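Local structure of peptide synthetase, module 7 (4TX3) at residues V17-Q23 with V81-I85; L178-Y183 with M300-F304. The protein probably serves as the condensation-like X-domain of the teicoplanin synthetase, recruiting cytochrome P450 oxygenases that crosslink the carrier-bound peptide. All blocks are in the same frame, centred on the assembly; numbering follows the deposited sequence.

Contact 1 (V17-Q23 with V81-I85); sequences VPLTARQ and VHQHI
The carboxamides of Gln-23 and Gln-83 meet edge to face: their planes stand 79° apart, and both OE1 and NE2 of Gln-23 sit above one face of the Gln-83 amide. Gln-23 NE2 gives only a weak, long hydrogen bond to Gln-83 OE1 (3.4 Å) and reaches Ile-144 O weakly as well. Gln-23 OE1 lies 3.1 Å from Gln-83 NE2, but at an angle too poor for a bond. On the opposite face of the Gln-83 amide lies Val-17 CG1, 4.0 Å from Gln-83 NE2. The edge is used more strongly: Gln-83 NE2 donates almost straight (170°) to Pro-18 O at 2.9 Å, with that oxygen close to the amide plane. An extended Gln-83 side chain, CG opposite the carbonyl carbon (chi1 -55°), carries the amide this far along the other segment.

Gln-23 is held independently by a capping box at the start of helix 21-28. Thr-20 N donates to a lone pair of Gln-23 OE1 (2.8 Å), while Gln-23 N returns a bond to Thr-20 OG1 (3.1 Å). The contact thus sets this condensation-domain helix start beside the short strand 84-85, which pairs with strand 72-73.

The backbones also meet: Gln-83 N donates to Val-17 O at 2.8 Å, and one water bridges Val-17 N to Gln-83 O. A second water links Leu-19 N with Val-81 O. Beside it, Leu-19 CD1 packs against Val-81 CG1 at 3.7 Å, and both side chains also touch Trp-27 of the helix.

Contact 2 (L178-Y183 with M300-F304); sequences LQFADY and MIGPF
Phe-180, Phe-304 and Tyr-183 form an aromatic cluster in which two edge-to-face pairs run from Phe-180 through Phe-304 to Tyr-183. Phe-180 directs its edge at the face of Phe-304 in an offset edge-to-face pair, centroids 5.3 Å apart and planes at 68°. Phe-304 in turn points its edge into Tyr-183: its CE1 stands 3.7 Å above the Tyr-183 plane, over the ring centre, and the planes make 76°. One face of Phe-180 is covered by the Pro-303 ring, whose CD comes to 3.5 Å from Phe-180 CZ. Phe-180 reaches both partners, Pro-303 over a face and Phe-304 at its edge, because its CG is trans to the backbone N (chi1 -168°), which swings the ring off the first turn of helix 180-191 toward the loop. Replacing Phe-180 by an alanine would probably open a gap beneath Pro-303 and leave the Phe-304 face without its edge-on partner.

Beside the rings, Met-300 bends at chi3 and lays its CE 3.1 Å from Leu-178 O, with SD against Leu-178 CB. Gly-302 CA lies obliquely to the Phe-180 ring, 4.1 Å from Phe-180 CD1.

Further out, a water joins Tyr-183 OH to Phe-304 O. Gln-179 takes the N-cap position, its backbone N bonded to Asp-182 OD2 (2.9 Å), while its side-chain amide binds Glu-68 N and Arg-66 O. The loop is fixed by Ser-150 OG, which accepts from Gly-302 N, and by backbone bonding between Gly-302 and Asp-147. Pro-303 centres an inverse gamma turn, and Asp-147 belongs to the segment that corresponds, in degenerate form (HRxxxDD), to the HHxxxDG motif of condensation domains, so the cluster packs a helix start and a loop beside that motif in the acyltransferase-like fold.

From the N terminus, 17-23 leads into helix 21-28, and contact 1 closes a loop of 57 intervening residues when 81-85 returns to it. Contact 2 opens only afterwards, at 178-183, and spans 116 residues before 300-304 completes it. The two loops therefore follow in series, neither nested nor crossed. In space they adjoin, with centres about 11 Å apart. Arg-22 NH1 probably hydrogen-bonds Pro-303 O (3.1 Å), Thr-20 CG2 packs on Phe-180 CZ at 3.6 Å, and Val-17 CG1 meets Ala-181 CB at 3.7 Å. Helix 180-191 and the 300-304 loop are thereby tied to the start of helix 21-28 and the residues leading into it, and through contact 1 to strand 84-85.

Contact 1 (V17-Q23 with V81-I85)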
loop_
_atom_site.group_PDB
_atom_site.type_symbol
_atom_site.label_atom_id
_atom_site.label_comp_id
_atom_site.label_asym_id
_atom_site.label_seq_id
_atom_site.Cartn_x
_atom_site.Cartn_y
_atom_site.Cartn_z
ATOM N N VAL B 17 -3.867 -31.443 7.858
ATOM C CA VAL B 17 -3.574 -30.339 6.959
ATOM C C VAL B 17 -2.145 -30.460 6.447
ATOM O O VAL B 17 -1.205 -30.566 7.237
ATOM C CB VAL B 17 -3.769 -28.984 7.672
ATOM C CG1 VAL B 17 -3.334 -27.830 6.773
ATOM C CG2 VAL B 17 -5.217 -28.838 8.138
ATOM N N PRO B 18 -1.968 -30.463 5.119
ATOM C CA PRO B 18 -0.609 -30.645 4.607
ATOM C C PRO B 18 0.238 -29.383 4.723
ATOM O O PRO B 18 -0.290 -28.277 4.727
ATOM C CB PRO B 18 -0.840 -30.992 3.138
ATOM C CG PRO B 18 -2.074 -30.259 2.796
ATOM C CD PRO B 18 -2.946 -30.307 4.029
ATOM N N LEU B 19 1.548 -29.574 4.808
ATOM C CA LEU B 19 2.502 -28.496 4.604
ATOM C C LEU B 19 2.563 -28.097 3.126
ATOM O O LEU B 19 2.303 -28.926 2.249
ATOM C CB LEU B 19 3.889 -28.927 5.077
ATOM C CG LEU B 19 4.235 -28.958 6.565
ATOM C CD1 LEU B 19 3.451 -29.985 7.350
ATOM C CD2 LEU B 19 5.754 -29.172 6.733
ATOM N N THR B 20 2.934 -26.851 2.831
ATOM C CA THR B 20 3.315 -26.532 1.455
ATOM C C THR B 20 4.689 -27.122 1.193
ATOM O O THR B 20 5.379 -27.535 2.126
ATOM C CB THR B 20 3.379 -25.027 1.160
ATOM O OG1 THR B 20 4.421 -24.434 1.951
ATOM C CG2 THR B 20 2.035 -24.338 1.415
ATOM N N ALA B 21 5.085 -27.145 -0.076
ATOM C CA ALA B 21 6.411 -27.619 -0.454
ATOM C C ALA B 21 7.502 -26.770 0.196
ATOM O O ALA B 21 8.507 -27.302 0.649
ATOM C CB ALA B 21 6.564 -27.627 -1.982
ATOM N N ARG B 22 7.290 -25.456 0.263
ATOM C CA ARG B 22 8.253 -24.563 0.904
ATOM C C ARG B 22 8.394 -24.879 2.397
ATOM O O ARG B 22 9.509 -24.917 2.916
ATOM C CB ARG B 22 7.853 -23.099 0.700
ATOM C CG ARG B 22 8.913 -22.070 1.141
ATOM C CD ARG B 22 8.951 -20.855 0.219
ATOM N NE ARG B 22 8.732 -21.283 -1.158
ATOM C CZ ARG B 22 7.655 -20.978 -1.874
ATOM N NH1 ARG B 22 6.711 -20.193 -1.362
ATOM N NH2 ARG B 22 7.527 -21.448 -3.108
ATOM N N GLN B 23 7.274 -25.128 3.077
ATOM C CA GLN B 23 7.298 -25.473 4.507
ATOM C C GLN B 23 8.024 -26.801 4.792
ATOM O O GLN B 23 8.830 -26.903 5.730
ATOM C CB GLN B 23 5.874 -25.562 5.059
ATOM C CG GLN B 23 5.111 -24.250 5.138
ATOM C CD GLN B 23 3.691 -24.452 5.661
ATOM O OE1 GLN B 23 2.948 -25.291 5.154
ATOM N NE2 GLN B 23 3.320 -23.694 6.691
ATOM N N VAL B 81 4.390 -35.331 8.840
ATOM C CA VAL B 81 4.260 -33.925 9.219
ATOM C C VAL B 81 2.942 -33.337 8.714
ATOM O O VAL B 81 2.594 -33.466 7.536
ATOM C CB VAL B 81 5.380 -33.038 8.666
ATOM C CG1 VAL B 81 5.621 -31.868 9.618
ATOM C CG2 VAL B 81 6.627 -33.812 8.447
ATOM N N HIS B 82 2.219 -32.676 9.601
ATOM C CA HIS B 82 1.034 -31.961 9.190
ATOM C C HIS B 82 1.009 -30.631 9.944
ATOM O O HIS B 82 1.741 -30.443 10.908
ATOM C CB HIS B 82 -0.214 -32.793 9.467
ATOM C CG HIS B 82 -0.343 -33.208 10.896
ATOM N ND1 HIS B 82 0.457 -34.177 11.463
ATOM C CD2 HIS B 82 -1.138 -32.745 11.891
ATOM C CE1 HIS B 82 0.145 -34.307 12.744
ATOM N NE2 HIS B 82 -0.823 -33.450 13.025
ATOM N N GLN B 83 0.193 -29.696 9.485
ATOM C CA GLN B 83 0.004 -28.464 10.227
ATOM C C GLN B 83 -1.038 -28.689 11.324
ATOM O O GLN B 83 -2.208 -28.924 11.038
ATOM C CB GLN B 83 -0.422 -27.327 9.296
ATOM C CG GLN B 83 0.531 -27.110 8.146
ATOM C CD GLN B 83 0.336 -25.773 7.458
ATOM O OE1 GLN B 83 0.372 -24.724 8.096
ATOM N NE2 GLN B 83 0.107 -25.807 6.142
ATOM N N HIS B 84 -0.599 -28.648 12.575
ATOM C CA HIS B 84 -1.524 -28.695 13.696
ATOM C C HIS B 84 -1.916 -27.281 14.174
ATOM O O HIS B 84 -1.130 -26.569 14.814
ATOM C CB HIS B 84 -0.936 -29.487 14.862
ATOM C CG HIS B 84 -1.923 -29.729 15.963
ATOM N ND1 HIS B 84 -2.194 -30.986 16.458
ATOM C CD2 HIS B 84 -2.732 -28.877 16.640
ATOM C CE1 HIS B 84 -3.113 -30.896 17.401
ATOM N NE2 HIS B 84 -3.459 -29.628 17.529
ATOM N N ILE B 85 -3.154 -26.904 13.891
ATOM C CA ILE B 85 -3.633 -25.564 14.181
ATOM C C ILE B 85 -4.269 -25.499 15.564
ATOM O O ILE B 85 -5.323 -26.061 15.797
ATOM C CB ILE B 85 -4.633 -25.128 13.094
ATOM C CG1 ILE B 85 -3.932 -25.142 11.726
ATOM C CG2 ILE B 85 -5.235 -23.771 13.409
ATOM C CD1 ILE B 85 -4.887 -25.058 10.533
HETATM O O HOH W 1 -3.457 -31.194 10.708
HETATM O O HOH W 2 2.177 -32.243 4.981
#

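Contact 2 (L178-Y183 with M300-F304)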
loop_
_atom_site.group_PDB
_atom_site.type_symbol
_atom_site.label_atom_id
_atom_site.label_comp_id
_atom_site.label_asym_id
_atom_site.label_seq_id
_atom_site.Cartn_x
_atom_site.Cartn_y
_atom_site.Cartn_z
ATOM N N LEU B 178 -9.213 -16.165 3.593
ATOM C CA LEU B 178 -8.372 -17.356 3.559
ATOM C C LEU B 178 -7.421 -17.436 4.739
ATOM O O LEU B 178 -6.786 -16.444 5.092
ATOM C CB LEU B 178 -7.548 -17.385 2.270
ATOM C CG LEU B 178 -8.358 -17.363 0.981
ATOM C CD1 LEU B 178 -7.404 -17.507 -0.176
ATOM C CD2 LEU B 178 -9.384 -18.489 0.992
ATOM N N GLN B 179 -7.326 -18.619 5.338
ATOM C CA GLN B 179 -6.219 -18.973 6.234
ATOM C C GLN B 179 -5.136 -19.747 5.470
ATOM O O GLN B 179 -5.408 -20.287 4.396
ATOM C CB GLN B 179 -6.728 -19.802 7.410
ATOM C CG GLN B 179 -7.684 -19.044 8.293
ATOM C CD GLN B 179 -7.009 -17.928 9.064
ATOM O OE1 GLN B 179 -5.780 -17.935 9.278
ATOM N NE2 GLN B 179 -7.810 -16.957 9.493
ATOM N N PHE B 180 -3.921 -19.824 6.013
ATOM C CA PHE B 180 -2.829 -20.456 5.267
ATOM C C PHE B 180 -3.117 -21.911 4.890
ATOM O O PHE B 180 -2.667 -22.372 3.855
ATOM C CB PHE B 180 -1.503 -20.395 6.030
ATOM C CG PHE B 180 -0.319 -20.763 5.173
ATOM C CD1 PHE B 180 0.103 -19.913 4.157
ATOM C CD2 PHE B 180 0.333 -21.970 5.339
ATOM C CE1 PHE B 180 1.170 -20.258 3.330
ATOM C CE2 PHE B 180 1.406 -22.321 4.522
ATOM C CZ PHE B 180 1.829 -21.463 3.522
ATOM N N ALA B 181 -3.866 -22.625 5.729
ATOM C CA ALA B 181 -4.231 -24.016 5.451
ATOM C C ALA B 181 -5.013 -24.145 4.138
ATOM O O ALA B 181 -4.914 -25.171 3.446
ATOM C CB ALA B 181 -5.052 -24.593 6.609
ATOM N N ASP B 182 -5.796 -23.111 3.812
ATOM C CA ASP B 182 -6.548 -23.075 2.558
ATOM C C ASP B 182 -5.596 -22.963 1.344
ATOM O O ASP B 182 -5.825 -23.579 0.306
ATOM C CB ASP B 182 -7.548 -21.913 2.567
ATOM C CG ASP B 182 -8.522 -21.965 3.762
ATOM O OD1 ASP B 182 -9.059 -23.050 4.077
ATOM O OD2 ASP B 182 -8.749 -20.907 4.394
ATOM N N TYR B 183 -4.538 -22.168 1.482
ATOM C CA TYR B 183 -3.488 -22.078 0.466
ATOM C C TYR B 183 -2.750 -23.418 0.314
ATOM O O TYR B 183 -2.533 -23.888 -0.805
ATOM C CB TYR B 183 -2.492 -20.959 0.814
ATOM C CG TYR B 183 -1.412 -20.771 -0.217
ATOM C CD1 TYR B 183 -1.683 -20.137 -1.428
ATOM C CD2 TYR B 183 -0.120 -21.239 0.007
ATOM C CE1 TYR B 183 -0.681 -19.975 -2.399
ATOM C CE2 TYR B 183 0.883 -21.091 -0.951
ATOM C CZ TYR B 183 0.602 -20.453 -2.150
ATOM O OH TYR B 183 1.600 -20.308 -3.103
ATOM N N MET B 300 -2.551 -11.601 4.255
ATOM C CA MET B 300 -2.173 -12.797 5.008
ATOM C C MET B 300 -0.710 -12.848 5.413
ATOM O O MET B 300 0.149 -12.286 4.737
ATOM C CB MET B 300 -2.467 -14.058 4.197
ATOM C CG MET B 300 -3.885 -14.206 3.736
ATOM S SD MET B 300 -4.205 -15.776 2.884
ATOM C CE MET B 300 -3.835 -16.965 4.163
ATOM N N ILE B 301 -0.444 -13.566 6.502
ATOM C CA ILE B 301 0.903 -13.976 6.890
ATOM C C ILE B 301 1.148 -15.416 6.401
ATOM O O ILE B 301 0.265 -16.270 6.498
ATOM C CB ILE B 301 1.088 -13.882 8.429
ATOM C CG1 ILE B 301 1.084 -12.403 8.875
ATOM C CG2 ILE B 301 2.335 -14.645 8.893
ATOM C CD1 ILE B 301 1.064 -12.187 10.361
ATOM N N GLY B 302 2.336 -15.682 5.866
ATOM C CA GLY B 302 2.662 -17.003 5.362
ATOM C C GLY B 302 3.959 -17.002 4.578
ATOM O O GLY B 302 4.442 -15.954 4.155
ATOM N N PRO B 303 4.555 -18.182 4.402
ATOM C CA PRO B 303 5.756 -18.309 3.569
ATOM C C PRO B 303 5.401 -18.278 2.082
ATOM O O PRO B 303 5.583 -19.277 1.368
ATOM C CB PRO B 303 6.307 -19.665 3.973
ATOM C CG PRO B 303 5.093 -20.456 4.375
ATOM C CD PRO B 303 4.188 -19.455 5.047
ATOM N N PHE B 304 4.899 -17.130 1.630
ATOM C CA PHE B 304 4.416 -16.967 0.268
ATOM C C PHE B 304 5.490 -16.616 -0.752
ATOM O O PHE B 304 5.257 -16.754 -1.948
ATOM C CB PHE B 304 3.342 -15.876 0.212
ATOM C CG PHE B 304 2.075 -16.250 0.897
ATOM C CD1 PHE B 304 1.261 -17.260 0.377
ATOM C CD2 PHE B 304 1.677 -15.582 2.051
ATOM C CE1 PHE B 304 0.090 -17.608 1.004
ATOM C CE2 PHE B 304 0.492 -15.927 2.694
ATOM C CZ PHE B 304 -0.304 -16.937 2.171
HETATM O O HOH W 3 2.560 -17.473 -3.469
#